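Local coordinates for sugar kinase, pfkB family (Thermotoga maritima, PDB 2AJR), which probably transfers phosphate from ATP to a phosphorylated sugar, as a magnesium-containing member of the PfkB family of carbohydrate kinases, at residues A[150-155]-A[177-182]. Numbering follows the deposited sequence.
Sequences VVISGS and VFVFVE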
ATOM      1  N   VAL A 150      29.283  13.521  -3.340  1.00 35.34           N
ATOM      2  CA  VAL A 150      27.913  13.263  -3.780  1.00 33.52           C
ATOM      3  C   VAL A 150      27.623  11.761  -3.863  1.00 32.13           C
ATOM      4  O   VAL A 150      28.506  10.966  -4.208  1.00 30.38           O
ATOM      5  CB  VAL A 150      27.646  13.906  -5.168  1.00 34.04           C
ATOM      6  CG1 VAL A 150      28.434  13.186  -6.262  1.00 35.50           C
ATOM      7  CG2 VAL A 150      26.166  13.903  -5.502  1.00 34.67           C
ATOM      8  N   VAL A 151      26.378  11.393  -3.543  1.00 31.32           N
ATOM      9  CA  VAL A 151      25.908  10.018  -3.624  1.00 31.34           C
ATOM     10  C   VAL A 151      24.729   9.958  -4.559  1.00 32.43           C
ATOM     11  O   VAL A 151      23.713  10.605  -4.303  1.00 32.96           O
ATOM     12  CB  VAL A 151      25.424   9.495  -2.276  1.00 32.00           C
ATOM     13  CG1 VAL A 151      24.871   8.074  -2.433  1.00 26.12           C
ATOM     14  CG2 VAL A 151      26.542   9.576  -1.244  1.00 30.18           C
ATOM     15  N   ILE A 152      24.868   9.192  -5.639  1.00 33.28           N
ATOM     16  CA  ILE A 152      23.815   9.034  -6.627  1.00 34.17           C
ATOM     17  C   ILE A 152      23.411   7.575  -6.621  1.00 36.24           C
ATOM     18  O   ILE A 152      24.168   6.726  -7.074  1.00 37.03           O
ATOM     19  CB  ILE A 152      24.288   9.383  -8.041  1.00 34.00           C
ATOM     20  CG1 ILE A 152      24.728  10.842  -8.120  1.00 32.86           C
ATOM     21  CG2 ILE A 152      23.163   9.120  -9.027  1.00 30.87           C
ATOM     22  CD1 ILE A 152      25.932  11.062  -9.007  1.00 36.52           C
ATOM     23  N   SER A 153      22.228   7.265  -6.102  1.00 38.20           N
ATOM     24  CA  SER A 153      21.832   5.869  -6.019  1.00 40.31           C
ATOM     25  C   SER A 153      20.350   5.634  -6.256  1.00 39.84           C
ATOM     26  O   SER A 153      19.523   6.532  -6.092  1.00 40.70           O
ATOM     27  CB  SER A 153      22.290   5.261  -4.692  1.00 40.26           C
ATOM     28  OG  SER A 153      21.682   5.917  -3.612  1.00 51.02           O
ATOM     29  N   GLY A 154      20.047   4.413  -6.690  1.00 37.46           N
ATOM     30  CA  GLY A 154      18.685   3.966  -6.872  1.00 35.86           C
ATOM     31  C   GLY A 154      18.163   4.241  -8.263  1.00 35.17           C
ATOM     32  O   GLY A 154      18.849   4.795  -9.107  1.00 33.56           O
ATOM     33  N   SER A 155      16.908   3.889  -8.462  1.00 35.33           N
ATOM     34  CA  SER A 155      16.287   3.964  -9.761  1.00 36.13           C
ATOM     35  C   SER A 155      15.958   5.384 -10.229  1.00 36.63           C
ATOM     36  O   SER A 155      15.971   6.335  -9.462  1.00 35.76           O
ATOM     37  CB  SER A 155      14.991   3.146  -9.733  1.00 36.36           C
ATOM     38  OG  SER A 155      14.073   3.687  -8.776  1.00 35.83           O
ATOM     39  N   VAL A 177      34.248  17.082  -7.217  1.00 36.37           N
ATOM     40  CA  VAL A 177      33.452  16.476  -6.165  1.00 35.02           C
ATOM     41  C   VAL A 177      33.572  14.949  -6.239  1.00 34.69           C
ATOM     42  O   VAL A 177      33.443  14.331  -7.301  1.00 34.56           O
ATOM     43  CB  VAL A 177      31.999  16.913  -6.236  1.00 35.40           C
ATOM     44  CG1 VAL A 177      31.193  16.229  -5.154  1.00 35.86           C
ATOM     45  CG2 VAL A 177      31.912  18.430  -6.092  1.00 34.48           C
ATOM     46  N   PHE A 178      33.841  14.350  -5.089  1.00 33.49           N
ATOM     47  CA  PHE A 178      34.041  12.916  -4.982  1.00 32.75           C
ATOM     48  C   PHE A 178      32.678  12.237  -5.131  1.00 32.77           C
ATOM     49  O   PHE A 178      31.688  12.704  -4.555  1.00 31.23           O
ATOM     50  CB  PHE A 178      34.659  12.618  -3.618  1.00 32.76           C
ATOM     51  CG  PHE A 178      35.216  11.248  -3.487  1.00 31.15           C
ATOM     52  CD1 PHE A 178      34.429  10.212  -3.018  1.00 29.77           C
ATOM     53  CD2 PHE A 178      36.538  11.001  -3.780  1.00 30.85           C
ATOM     54  CE1 PHE A 178      34.946   8.949  -2.874  1.00 31.96           C
ATOM     55  CE2 PHE A 178      37.063   9.741  -3.639  1.00 32.42           C
ATOM     56  CZ  PHE A 178      36.268   8.710  -3.191  1.00 28.18           C
ATOM     57  N   VAL A 179      32.618  11.162  -5.910  1.00 31.96           N
ATOM     58  CA  VAL A 179      31.336  10.560  -6.290  1.00 32.98           C
ATOM     59  C   VAL A 179      31.213   9.106  -5.869  1.00 32.59           C
ATOM     60  O   VAL A 179      32.069   8.304  -6.207  1.00 31.44           O
ATOM     61  CB  VAL A 179      31.136  10.588  -7.830  1.00 34.46           C
ATOM     62  CG1 VAL A 179      30.002   9.638  -8.233  1.00 30.08           C
ATOM     63  CG2 VAL A 179      30.894  12.011  -8.335  1.00 29.53           C
ATOM     64  N   PHE A 180      30.129   8.788  -5.158  1.00 35.03           N
ATOM     65  CA  PHE A 180      29.706   7.397  -4.861  1.00 34.76           C
ATOM     66  C   PHE A 180      28.478   7.067  -5.708  1.00 34.68           C
ATOM     67  O   PHE A 180      27.533   7.864  -5.729  1.00 34.46           O
ATOM     68  CB  PHE A 180      29.253   7.257  -3.404  1.00 34.43           C
ATOM     69  CG  PHE A 180      30.321   7.514  -2.388  1.00 37.03           C
ATOM     70  CD1 PHE A 180      30.702   8.815  -2.073  1.00 36.92           C
ATOM     71  CD2 PHE A 180      30.911   6.457  -1.700  1.00 39.11           C
ATOM     72  CE1 PHE A 180      31.679   9.059  -1.104  1.00 38.85           C
ATOM     73  CE2 PHE A 180      31.884   6.695  -0.724  1.00 38.71           C
ATOM     74  CZ  PHE A 180      32.269   8.001  -0.429  1.00 33.84           C
ATOM     75  N   VAL A 181      28.454   5.908  -6.370  1.00 35.06           N
ATOM     76  CA  VAL A 181      27.239   5.472  -7.067  1.00 35.32           C
ATOM     77  C   VAL A 181      26.826   4.061  -6.678  1.00 36.17           C
ATOM     78  O   VAL A 181      27.662   3.168  -6.623  1.00 35.82           O
ATOM     79  CB  VAL A 181      27.405   5.527  -8.597  1.00 36.42           C
ATOM     80  CG1 VAL A 181      26.214   4.877  -9.268  1.00 35.03           C
ATOM     81  CG2 VAL A 181      27.568   6.961  -9.071  1.00 32.46           C
ATOM     82  N   GLU A 182      25.534   3.870  -6.407  1.00 38.86           N
ATOM     83  CA  GLU A 182      24.932   2.527  -6.290  1.00 40.92           C
ATOM     84  C   GLU A 182      23.726   2.429  -7.232  1.00 39.31           C
ATOM     85  O   GLU A 182      22.674   2.969  -6.934  1.00 40.99           O
ATOM     86  CB  GLU A 182      24.521   2.187  -4.833  1.00 38.92           C
ATOM     87  CG  GLU A 182      23.914   0.752  -4.673  1.00 43.49           C
ATOM     88  CD  GLU A 182      23.400   0.407  -3.255  1.00 47.87           C
ATOM     89  OE1 GLU A 182      22.979   1.317  -2.496  1.00 64.33           O
ATOM     90  OE2 GLU A 182      23.419  -0.795  -2.907  1.00 63.71           O
TER
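Val-150 and Val-179 stand side by side on one face of a parallel strand pair, CG1 of Val-150 lying 3.4 Å from CG2 of Val-179. The two valines differ in rotamer: Val-150 sets CG1 between its own N and carbonyl carbon (chi1 69°), which brings that methyl up beside its neighbour, whereas Val-179 meets it with the branch flanking its backbone N. Further along this face Ile-152 CB approaches Val-181 CG2 at 4.2 Å. Helix 164-174, the crossover between strands 149-153 and 178-182, packs here through Ala-172 and Leu-168, completing a beta-alpha-beta unit of the ribokinase-like fold.

The other face carries Val-151, Phe-180, Ser-153 and Glu-182. Phe-180 turns its ring away from its carbonyl carbon (chi1 -63°), leaving CD1 3.7 Å from Val-150 O, which sits at the ring edge and in its plane. Val-151 meets Phe-180 at a slant, its CG2 4.2 Å from the phenylalanine CB, and Val-280 of helix 271-286 touches both residues. Ser-153 and Glu-182 side chains meet near their roots, CB to CB at 3.8 Å, and Ser-153 CB lies 3.2 Å from Glu-182 O; the glutamate then runs out extended to a salt bridge with Lys-53 through OE1.

Five backbone hydrogen bonds join the strands. Phe-180 uses both its N and O, and its N-H points almost straight at Val-150 O (178°). The bond from Glu-182 N to Ile-152 O is longer, 3.2 Å, with the donor tilted out of the carbonyl plane, before Gly-154 N closes the ladder on Glu-182 O.

The chemistry is thus divided: aliphatic branches and main-chain bonds fix the buried strands, while the Glu-182 carboxylate lies near like-charged Asp-273 and pairs weakly, at long range, with Arg-206, so Lys-53 probably offsets part of the negative charge.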